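Local structure of P450 epoxidase (1Q5E) at residues Gln140-Val145 with Ser408-Leu413; Leu301-Val306 with Phe327-Ser332. The protein is a haem-containing cytochrome P450, a largely helical single-chain protein that holds its iron porphyrin in the interior. One frame throughout, in Å; residues are numbered along the deposited sequence.

Contact 1: Gln140-Val145 with Ser408-Leu413; sequences QEEFDV and SLNVIL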
ATOM      1  N   GLN A 140      -2.281  11.077  29.295  1.00 99.93           N
ATOM      2  CA  GLN A 140      -1.845  12.431  28.964  1.00101.19           C
ATOM      3  C   GLN A 140      -3.039  13.394  28.816  1.00101.12           C
ATOM      4  O   GLN A 140      -3.373  14.128  29.756  1.00102.30           O
ATOM      5  CB  GLN A 140      -0.997  12.437  27.680  1.00102.00           C
ATOM      6  CG  GLN A 140       0.457  11.961  27.859  1.00104.64           C
ATOM      7  CD  GLN A 140       1.344  12.917  28.678  1.00105.59           C
ATOM      8  OE1 GLN A 140       2.285  12.475  29.361  1.00105.32           O
ATOM      9  NE2 GLN A 140       1.054  14.218  28.600  1.00105.26           N
ATOM     10  N   GLU A 141      -3.668  13.401  27.638  1.00 98.44           N
ATOM     11  CA  GLU A 141      -4.787  14.302  27.365  1.00 95.16           C
ATOM     12  C   GLU A 141      -5.681  13.693  26.271  1.00 93.04           C
ATOM     13  O   GLU A 141      -6.821  13.264  26.506  1.00 91.72           O
ATOM     14  CB  GLU A 141      -4.249  15.670  26.939  1.00 95.21           C
ATOM     15  CG  GLU A 141      -3.530  16.410  28.048  1.00 95.20           C
ATOM     16  CD  GLU A 141      -4.460  17.320  28.834  1.00 96.16           C
ATOM     17  OE1 GLU A 141      -4.138  17.677  29.990  1.00 95.74           O
ATOM     18  OE2 GLU A 141      -5.518  17.699  28.290  1.00 97.25           O
ATOM     19  N   GLU A 142      -5.134  13.637  25.067  1.00 91.07           N
ATOM     20  CA  GLU A 142      -5.791  12.951  23.962  1.00 89.13           C
ATOM     21  C   GLU A 142      -4.763  12.110  23.180  1.00 85.08           C
ATOM     22  O   GLU A 142      -3.549  12.145  23.473  1.00 84.06           O
ATOM     23  CB  GLU A 142      -6.528  13.952  23.055  1.00 91.28           C
ATOM     24  CG  GLU A 142      -7.397  14.948  23.826  1.00 92.23           C
ATOM     25  CD  GLU A 142      -7.903  16.069  22.943  1.00 93.92           C
ATOM     26  OE1 GLU A 142      -8.882  16.745  23.333  1.00 94.27           O
ATOM     27  OE2 GLU A 142      -7.321  16.274  21.858  1.00 94.21           O
ATOM     28  N   PHE A 143      -5.264  11.347  22.206  1.00 79.25           N
ATOM     29  CA  PHE A 143      -4.443  10.402  21.449  1.00 71.10           C
ATOM     30  C   PHE A 143      -4.935  10.276  20.007  1.00 70.70           C
ATOM     31  O   PHE A 143      -6.110  10.012  19.760  1.00 72.33           O
ATOM     32  CB  PHE A 143      -4.500   9.061  22.143  1.00 64.85           C
ATOM     33  CG  PHE A 143      -3.511   8.057  21.635  1.00 58.19           C
ATOM     34  CD1 PHE A 143      -2.324   7.873  22.294  1.00 54.08           C
ATOM     35  CD2 PHE A 143      -3.800   7.264  20.540  1.00 53.06           C
ATOM     36  CE1 PHE A 143      -1.426   6.948  21.855  1.00 55.59           C
ATOM     37  CE2 PHE A 143      -2.907   6.344  20.100  1.00 52.50           C
ATOM     38  CZ  PHE A 143      -1.716   6.177  20.734  1.00 53.51           C
ATOM     39  N   ASP A 144      -4.032  10.508  19.063  1.00 69.60           N
ATOM     40  CA  ASP A 144      -4.352  10.429  17.667  1.00 67.40           C
ATOM     41  C   ASP A 144      -3.689   9.151  17.110  1.00 68.81           C
ATOM     42  O   ASP A 144      -2.435   9.043  17.042  1.00 65.66           O
ATOM     43  CB  ASP A 144      -3.882  11.689  16.946  1.00 67.92           C
ATOM     44  CG  ASP A 144      -4.217  11.674  15.433  1.00 70.20           C
ATOM     45  OD1 ASP A 144      -3.785  12.593  14.704  1.00 68.19           O
ATOM     46  OD2 ASP A 144      -4.900  10.766  14.887  1.00 72.13           O
ATOM     47  N   VAL A 145      -4.539   8.198  16.704  1.00 67.28           N
ATOM     48  CA  VAL A 145      -4.058   6.888  16.296  1.00 67.06           C
ATOM     49  C   VAL A 145      -3.160   7.002  15.088  1.00 67.95           C
ATOM     50  O   VAL A 145      -2.201   6.229  14.929  1.00 71.04           O
ATOM     51  CB  VAL A 145      -5.201   5.907  15.971  1.00 66.97           C
ATOM     52  CG1 VAL A 145      -4.639   4.655  15.240  1.00 62.60           C
ATOM     53  CG2 VAL A 145      -5.947   5.522  17.242  1.00 64.70           C
ATOM     54  N   SER A 408      -6.210  12.236  10.561  1.00 68.53           N
ATOM     55  CA  SER A 408      -6.451  12.315  12.010  1.00 67.13           C
ATOM     56  C   SER A 408      -7.405  11.258  12.538  1.00 64.67           C
ATOM     57  O   SER A 408      -8.342  10.851  11.844  1.00 64.54           O
ATOM     58  CB  SER A 408      -7.031  13.689  12.395  1.00 70.47           C
ATOM     59  OG  SER A 408      -7.471  13.712  13.764  1.00 74.09           O
ATOM     60  N   LEU A 409      -7.192  10.870  13.793  1.00 61.83           N
ATOM     61  CA  LEU A 409      -8.019   9.858  14.465  1.00 60.41           C
ATOM     62  C   LEU A 409      -7.763   9.878  15.981  1.00 61.23           C
ATOM     63  O   LEU A 409      -6.814   9.269  16.486  1.00 60.41           O
ATOM     64  CB  LEU A 409      -7.729   8.479  13.890  1.00 57.26           C
ATOM     65  CG  LEU A 409      -8.791   7.432  14.135  1.00 56.35           C
ATOM     66  CD1 LEU A 409     -10.060   8.040  13.709  1.00 54.25           C
ATOM     67  CD2 LEU A 409      -8.525   6.109  13.323  1.00 55.96           C
ATOM     68  N   ASN A 410      -8.589  10.629  16.692  1.00 61.68           N
ATOM     69  CA  ASN A 410      -8.356  10.837  18.104  1.00 62.29           C
ATOM     70  C   ASN A 410      -9.381  10.021  18.797  1.00 60.67           C
ATOM     71  O   ASN A 410     -10.496   9.879  18.325  1.00 61.89           O
ATOM     72  CB  ASN A 410      -8.568  12.317  18.493  1.00 64.15           C
ATOM     73  CG  ASN A 410      -7.592  13.284  17.783  1.00 65.67           C
ATOM     74  OD1 ASN A 410      -7.825  13.691  16.632  1.00 67.37           O
ATOM     75  ND2 ASN A 410      -6.521  13.695  18.495  1.00 64.27           N
ATOM     76  N   VAL A 411      -9.043   9.530  19.956  1.00 60.90           N
ATOM     77  CA  VAL A 411      -9.966   8.677  20.678  1.00 62.47           C
ATOM     78  C   VAL A 411      -9.695   8.902  22.176  1.00 64.96           C
ATOM     79  O   VAL A 411      -8.659   9.494  22.530  1.00 64.47           O
ATOM     80  CB  VAL A 411      -9.657   7.218  20.350  1.00 59.67           C
ATOM     81  CG1 VAL A 411      -9.806   6.953  18.888  1.00 60.73           C
ATOM     82  CG2 VAL A 411      -8.246   6.922  20.732  1.00 57.52           C
ATOM     83  N   ILE A 412     -10.592   8.419  23.045  1.00 66.39           N
ATOM     84  CA  ILE A 412     -10.345   8.431  24.492  1.00 68.21           C
ATOM     85  C   ILE A 412     -10.061   6.999  25.014  1.00 67.86           C
ATOM     86  O   ILE A 412     -10.948   6.151  25.053  1.00 67.26           O
ATOM     87  CB  ILE A 412     -11.525   9.084  25.277  1.00 68.40           C
ATOM     88  CG1 ILE A 412     -11.783  10.534  24.857  1.00 69.60           C
ATOM     89  CG2 ILE A 412     -11.168   9.146  26.771  1.00 70.74           C
ATOM     90  CD1 ILE A 412     -12.516  10.754  23.540  1.00 71.00           C
ATOM     91  N   LEU A 413      -8.828   6.738  25.420  1.00 68.51           N
ATOM     92  CA  LEU A 413      -8.417   5.399  25.841  1.00 70.54           C
ATOM     93  C   LEU A 413      -9.251   4.821  26.984  1.00 74.07           C
ATOM     94  O   LEU A 413      -9.439   3.593  27.072  1.00 74.00           O
ATOM     95  CB  LEU A 413      -6.961   5.397  26.271  1.00 68.31           C
ATOM     96  CG  LEU A 413      -5.946   6.103  25.392  1.00 68.50           C
ATOM     97  CD1 LEU A 413      -4.631   5.665  25.876  1.00 69.25           C
ATOM     98  CD2 LEU A 413      -6.082   5.751  23.912  1.00 70.31           C
TER

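Contact 2: Leu301-Val306 with Phe327-Ser332; sequences LRIGTV and FLLIPS. With HEM (protoporphyrin IX containing Fe), chain B.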
ATOM      1  N   LEU A 301      -7.363   2.088  -0.855  1.00 63.01           N
ATOM      2  CA  LEU A 301      -7.184   2.836  -2.109  1.00 64.09           C
ATOM      3  C   LEU A 301      -8.296   3.875  -2.473  1.00 65.40           C
ATOM      4  O   LEU A 301      -9.394   3.862  -1.912  1.00 66.56           O
ATOM      5  CB  LEU A 301      -6.960   1.899  -3.293  1.00 59.76           C
ATOM      6  CG  LEU A 301      -5.882   0.890  -3.068  1.00 57.93           C
ATOM      7  CD1 LEU A 301      -6.071  -0.179  -4.090  1.00 59.01           C
ATOM      8  CD2 LEU A 301      -4.563   1.580  -3.203  1.00 57.07           C
ATOM      9  N   ARG A 302      -7.957   4.764  -3.416  1.00 64.41           N
ATOM     10  CA  ARG A 302      -8.845   5.778  -3.958  1.00 61.63           C
ATOM     11  C   ARG A 302      -9.445   5.264  -5.252  1.00 63.13           C
ATOM     12  O   ARG A 302     -10.649   5.347  -5.459  1.00 64.25           O
ATOM     13  CB  ARG A 302      -8.070   7.058  -4.282  1.00 59.12           C
ATOM     14  CG  ARG A 302      -8.954   8.300  -4.422  1.00 59.28           C
ATOM     15  CD  ARG A 302      -8.194   9.626  -4.436  1.00 61.41           C
ATOM     16  NE  ARG A 302      -7.865  10.067  -3.084  1.00 60.46           N
ATOM     17  CZ  ARG A 302      -8.636  10.859  -2.378  1.00 62.25           C
ATOM     18  NH1 ARG A 302      -9.754  11.333  -2.919  1.00 64.20           N
ATOM     19  NH2 ARG A 302      -8.288  11.195  -1.143  1.00 62.65           N
ATOM     20  N   ILE A 303      -8.591   4.788  -6.156  1.00 64.34           N
ATOM     21  CA  ILE A 303      -9.074   4.238  -7.415  1.00 63.54           C
ATOM     22  C   ILE A 303      -8.668   2.779  -7.593  1.00 65.10           C
ATOM     23  O   ILE A 303      -9.515   1.937  -7.889  1.00 65.90           O
ATOM     24  CB  ILE A 303      -8.567   5.031  -8.609  1.00 64.47           C
ATOM     25  CG1 ILE A 303      -8.249   6.470  -8.215  1.00 63.91           C
ATOM     26  CG2 ILE A 303      -9.591   4.949  -9.770  1.00 63.08           C
ATOM     27  CD1 ILE A 303      -7.746   7.309  -9.346  1.00 64.39           C
ATOM     28  N   GLY A 304      -7.388   2.459  -7.415  1.00 64.60           N
ATOM     29  CA  GLY A 304      -6.983   1.072  -7.566  1.00 63.46           C
ATOM     30  C   GLY A 304      -5.544   0.921  -8.012  1.00 63.25           C
ATOM     31  O   GLY A 304      -4.633   1.573  -7.487  1.00 60.68           O
ATOM     32  N   THR A 305      -5.343   0.045  -8.990  1.00 64.16           N
ATOM     33  CA  THR A 305      -4.024  -0.248  -9.493  1.00 65.85           C
ATOM     34  C   THR A 305      -4.056  -0.029 -11.020  1.00 67.76           C
ATOM     35  O   THR A 305      -5.137  -0.129 -11.639  1.00 65.05           O
ATOM     36  CB  THR A 305      -3.645  -1.703  -9.093  1.00 65.30           C
ATOM     37  OG1 THR A 305      -2.252  -1.951  -9.374  1.00 68.65           O
ATOM     38  CG2 THR A 305      -4.422  -2.711  -9.932  1.00 63.69           C
ATOM     39  N   VAL A 306      -2.894   0.273 -11.616  1.00 70.62           N
ATOM     40  CA  VAL A 306      -2.836   0.666 -13.040  1.00 75.30           C
ATOM     41  C   VAL A 306      -2.090  -0.256 -13.975  1.00 76.62           C
ATOM     42  O   VAL A 306      -0.965  -0.686 -13.699  1.00 75.54           O
ATOM     43  CB  VAL A 306      -2.218   2.049 -13.252  1.00 75.89           C
ATOM     44  CG1 VAL A 306      -3.014   3.098 -12.501  1.00 77.66           C
ATOM     45  CG2 VAL A 306      -0.760   2.031 -12.801  1.00 77.08           C
ATOM     46  N   PHE A 327      -7.348   1.727 -15.127  1.00 77.91           N
ATOM     47  CA  PHE A 327      -7.430   1.675 -13.678  1.00 77.78           C
ATOM     48  C   PHE A 327      -8.287   0.480 -13.289  1.00 77.58           C
ATOM     49  O   PHE A 327      -9.338   0.239 -13.901  1.00 76.78           O
ATOM     50  CB  PHE A 327      -8.090   2.938 -13.131  1.00 78.77           C
ATOM     51  CG  PHE A 327      -7.115   4.041 -12.785  1.00 81.09           C
ATOM     52  CD1 PHE A 327      -6.707   4.965 -13.752  1.00 80.50           C
ATOM     53  CD2 PHE A 327      -6.598   4.159 -11.496  1.00 80.81           C
ATOM     54  CE1 PHE A 327      -5.809   5.980 -13.444  1.00 78.75           C
ATOM     55  CE2 PHE A 327      -5.694   5.171 -11.190  1.00 80.59           C
ATOM     56  CZ  PHE A 327      -5.305   6.082 -12.170  1.00 79.56           C
ATOM     57  N   LEU A 328      -7.839  -0.283 -12.289  1.00 75.36           N
ATOM     58  CA  LEU A 328      -8.654  -1.388 -11.782  1.00 74.62           C
ATOM     59  C   LEU A 328      -9.306  -0.936 -10.486  1.00 72.83           C
ATOM     60  O   LEU A 328      -8.637  -0.824  -9.450  1.00 74.14           O
ATOM     61  CB  LEU A 328      -7.825  -2.657 -11.568  1.00 73.39           C
ATOM     62  CG  LEU A 328      -6.761  -2.987 -12.624  1.00 71.73           C
ATOM     63  CD1 LEU A 328      -6.423  -4.458 -12.575  1.00 68.87           C
ATOM     64  CD2 LEU A 328      -7.229  -2.600 -13.987  1.00 71.66           C
ATOM     65  N   LEU A 329     -10.598  -0.643 -10.556  1.00 70.09           N
ATOM     66  CA  LEU A 329     -11.262   0.005  -9.452  1.00 69.87           C
ATOM     67  C   LEU A 329     -11.441  -1.011  -8.360  1.00 70.86           C
ATOM     68  O   LEU A 329     -12.443  -1.750  -8.347  1.00 72.25           O
ATOM     69  CB  LEU A 329     -12.605   0.621  -9.849  1.00 68.28           C
ATOM     70  CG  LEU A 329     -13.176   1.502  -8.720  1.00 65.52           C
ATOM     71  CD1 LEU A 329     -12.400   2.762  -8.675  1.00 62.55           C
ATOM     72  CD2 LEU A 329     -14.647   1.801  -8.904  1.00 63.33           C
ATOM     73  N   ILE A 330     -10.461  -1.023  -7.448  1.00 71.69           N
ATOM     74  CA  ILE A 330     -10.357  -2.007  -6.371  1.00 71.08           C
ATOM     75  C   ILE A 330     -11.329  -1.833  -5.212  1.00 71.17           C
ATOM     76  O   ILE A 330     -11.788  -2.820  -4.656  1.00 73.08           O
ATOM     77  CB  ILE A 330      -8.886  -2.154  -5.878  1.00 71.37           C
ATOM     78  CG1 ILE A 330      -8.055  -2.757  -7.014  1.00 69.30           C
ATOM     79  CG2 ILE A 330      -8.815  -3.090  -4.661  1.00 68.92           C
ATOM     80  CD1 ILE A 330      -6.594  -2.619  -6.866  1.00 73.69           C
ATOM     81  N   PRO A 331     -11.666  -0.610  -4.833  1.00 70.78           N
ATOM     82  CA  PRO A 331     -12.709  -0.434  -3.811  1.00 70.00           C
ATOM     83  C   PRO A 331     -14.074  -1.047  -4.202  1.00 70.02           C
ATOM     84  O   PRO A 331     -14.732  -1.666  -3.392  1.00 70.44           O
ATOM     85  CB  PRO A 331     -12.794   1.080  -3.672  1.00 69.43           C
ATOM     86  CG  PRO A 331     -11.446   1.564  -4.095  1.00 70.62           C
ATOM     87  CD  PRO A 331     -11.080   0.673  -5.249  1.00 70.82           C
ATOM     88  N   SER A 332     -14.482  -0.889  -5.452  1.00 69.45           N
ATOM     89  CA  SER A 332     -15.760  -1.402  -5.901  1.00 68.47           C
ATOM     90  C   SER A 332     -15.738  -2.915  -6.158  1.00 67.34           C
ATOM     91  O   SER A 332     -16.699  -3.640  -5.824  1.00 65.83           O
ATOM     92  CB  SER A 332     -16.211  -0.652  -7.165  1.00 69.45           C
ATOM     93  OG  SER A 332     -17.129  -1.420  -7.932  1.00 70.39           O
TER
HETATM   94  CHA HEM B 440       2.708  -4.541  -4.395  1.00 46.70           C
HETATM   95  CHB HEM B 440      -0.855  -3.503  -1.300  1.00 50.77           C
HETATM   96  CHC HEM B 440       2.400  -3.579   2.283  1.00 47.67           C
HETATM   97  CHD HEM B 440       5.918  -3.980  -0.867  1.00 47.70           C
HETATM   98  C1A HEM B 440       1.446  -4.366  -3.846  1.00 49.47           C
HETATM   99  C2A HEM B 440       0.215  -4.490  -4.604  1.00 48.35           C
HETATM  100  C3A HEM B 440      -0.777  -4.200  -3.764  1.00 47.58           C
HETATM  101  C4A HEM B 440      -0.204  -3.906  -2.451  1.00 48.07           C
HETATM  102  CMA HEM B 440      -2.261  -4.199  -4.146  1.00 42.44           C
HETATM  103  CAA HEM B 440       0.127  -4.907  -6.103  1.00 50.89           C
HETATM  104  CBA HEM B 440      -0.154  -3.773  -7.094  1.00 52.71           C
HETATM  105  CGA HEM B 440      -0.215  -4.332  -8.503  1.00 56.28           C
HETATM  106  O1A HEM B 440       0.789  -4.322  -9.256  1.00 59.70           O
HETATM  107  O2A HEM B 440      -1.293  -4.813  -8.926  1.00 57.73           O
HETATM  108  C1B HEM B 440      -0.251  -3.407  -0.064  1.00 50.36           C
HETATM  109  C2B HEM B 440      -0.950  -3.164   1.193  1.00 51.06           C
HETATM  110  C3B HEM B 440      -0.036  -3.181   2.168  1.00 49.70           C
HETATM  111  C4B HEM B 440       1.240  -3.452   1.560  1.00 48.68           C
HETATM  112  CMB HEM B 440      -2.472  -2.896   1.347  1.00 50.89           C
HETATM  113  CAB HEM B 440      -0.235  -2.988   3.668  1.00 51.28           C
HETATM  114  CBB HEM B 440      -1.436  -2.922   4.256  1.00 53.66           C
HETATM  115  C1C HEM B 440       3.653  -3.752   1.775  1.00 46.55           C
HETATM  116  C2C HEM B 440       4.916  -3.831   2.528  1.00 45.31           C
HETATM  117  C3C HEM B 440       5.886  -3.943   1.615  1.00 46.16           C
HETATM  118  C4C HEM B 440       5.260  -3.939   0.309  1.00 48.22           C
HETATM  119  CMC HEM B 440       5.048  -3.786   4.059  1.00 39.86           C
HETATM  120  CAC HEM B 440       7.373  -4.063   1.786  1.00 45.51           C
HETATM  121  CBC HEM B 440       7.944  -4.211   2.994  1.00 48.76           C
HETATM  122  C1D HEM B 440       5.353  -4.101  -2.107  1.00 48.79           C
HETATM  123  C2D HEM B 440       6.179  -4.116  -3.275  1.00 46.24           C
HETATM  124  C3D HEM B 440       5.232  -4.306  -4.446  1.00 46.22           C
HETATM  125  C4D HEM B 440       3.906  -4.352  -3.802  1.00 44.67           C
HETATM  126  CMD HEM B 440       7.706  -3.980  -3.262  1.00 44.56           C
HETATM  127  CAD HEM B 440       5.712  -4.391  -5.937  1.00 43.51           C
HETATM  128  CBD HEM B 440       5.394  -5.770  -6.539  1.00 50.10           C
HETATM  129  CGD HEM B 440       6.252  -6.115  -7.748  1.00 53.70           C
HETATM  130  O1D HEM B 440       7.341  -6.742  -7.563  1.00 55.39           O
HETATM  131  O2D HEM B 440       5.898  -5.763  -8.905  1.00 54.09           O
HETATM  132  NA  HEM B 440       1.154  -4.014  -2.519  1.00 48.84           N
HETATM  133  NB  HEM B 440       1.092  -3.588   0.194  1.00 48.21           N
HETATM  134  NC  HEM B 440       3.889  -3.835   0.427  1.00 47.69           N
HETATM  135  ND  HEM B 440       4.005  -4.267  -2.441  1.00 48.03           N
HETATM  136 FE   HEM B 440       2.514  -4.111  -1.039  1.00 50.18          FE

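Contact 1: Gln140-Val145 with Ser408-Leu413
Asp144 faces the peptide groups around Leu409 with its carboxylate. Its OD2 accepts the N-H of Leu409 at 2.5 Å (N to OD2), a value too short to be taken literally at this resolution; the donor lies 44° out of the carboxylate plane, so the approach comes from above the plane. With chi1 at -179°, CG lies opposite the backbone N and the carboxylate is brought to segment 408-413. Val145 N also donates to Leu409 O, and its 2.5 Å is equally doubtful. In a third bond, segment 408-413 again donates: Val411 N to Phe143 O, 3.0 Å.

Asp144 and Asn410 form an antiparallel, non-hydrogen-bonded pair with their side chains on one face. Phe143 and Val411 occupy the other. There Leu413 CD2 reaches Phe143 CB at 4.1 Å and approaches the ring obliquely, while Val411 CG2 stands 4.5 Å from Phe143 CD2. Alongside, Val145 CB packs on Leu409 CB at 4.2 Å.

Behind this shell, Asp144 is the N-cap of helix 145-150: the same OD2 also takes the N-H of Val146, and Asp144 N bonds to Asp148 OD2. One carboxylate oxygen would thus link the helix start to Leu409. Strand 143-144 is an outer strand of a small three-stranded antiparallel sheet, matching the beta-3 sheet of P450s; strand 410-412 is central and strand 390-391 lies beyond it, while Leu413 also touches Phe386 and Met389 in the loop after helix 368-385.

Contact 2: Leu301-Val306 with Phe327-Ser332
Phe327 receives Val306 CG1 over one face of its ring, 3.8 Å from the centroid and 16° off the ring normal, a CH-pi contact between two side chains lying alongside each other and pointing the same way. Ile303 reaches the ring obliquely, its CD1 3.5 Å from Phe327 CE2, and Ser49 and Val51 of strand 49-52 also touch Phe327.

Leu328 makes a backbone bond: its N donates to Thr305 O at 2.8 Å, whereas the return bond from Thr305 N to Leu328 O is weak. Its side chain meets Thr305 CG2, with CG 3.6 Å from that methyl. Thr305 is split between two duties, since chi1 of -170° sets OG1 anti to the backbone N and aims it at the haem, where it makes a weak 3.1 Å hydrogen bond to propionate oxygen O2A. The N-to-C directions of the short strand segments 304-306 and 327-329 are 160° apart, nearly antiparallel, and the two are neighbouring strands of the five-stranded mixed sheet that corresponds to the beta-1 sheet of P450s.

Leu329, the N-cap residue, sets its CD1 3.7 Å from Ile303 CG2, the two side chains crossing at about a right angle, and also touches Val51 and Ile32. Ile330 starts the helix; its N bonds to Ile303 O at 3.1 Å. Ile330 CD1 packs on Leu301 CD1 at 3.7 Å and lies near Gly304, whose backbone angles suit a glycine. Pro331 then brings its ring against the carbonyls of Leu301 and Ile303, and it also touches Ile32 of helix 29-38.

Overall arrangement
Contact 2 is the deeper of the two, centred about 12 Å from the centre of the chain against 24 Å for contact 1, and none of its touching residues is exposed. The two share no strand or sheet: their centres lie 30 Å apart, with nearest atoms about 12 Å apart. Both pair antiparallel strands, and in each a strand end leads into a helix, 145-150 in contact 1 and 330-333 in contact 2. Contact 1, nearer the periphery, adds a carboxylate to its backbone bonds. Contact 2 has only backbone hydrogen bonds across its segments, with more extensive apolar packing (558 against 419 Å² buried in all), and a threonine hydroxyl reaches the haem propionate weakly.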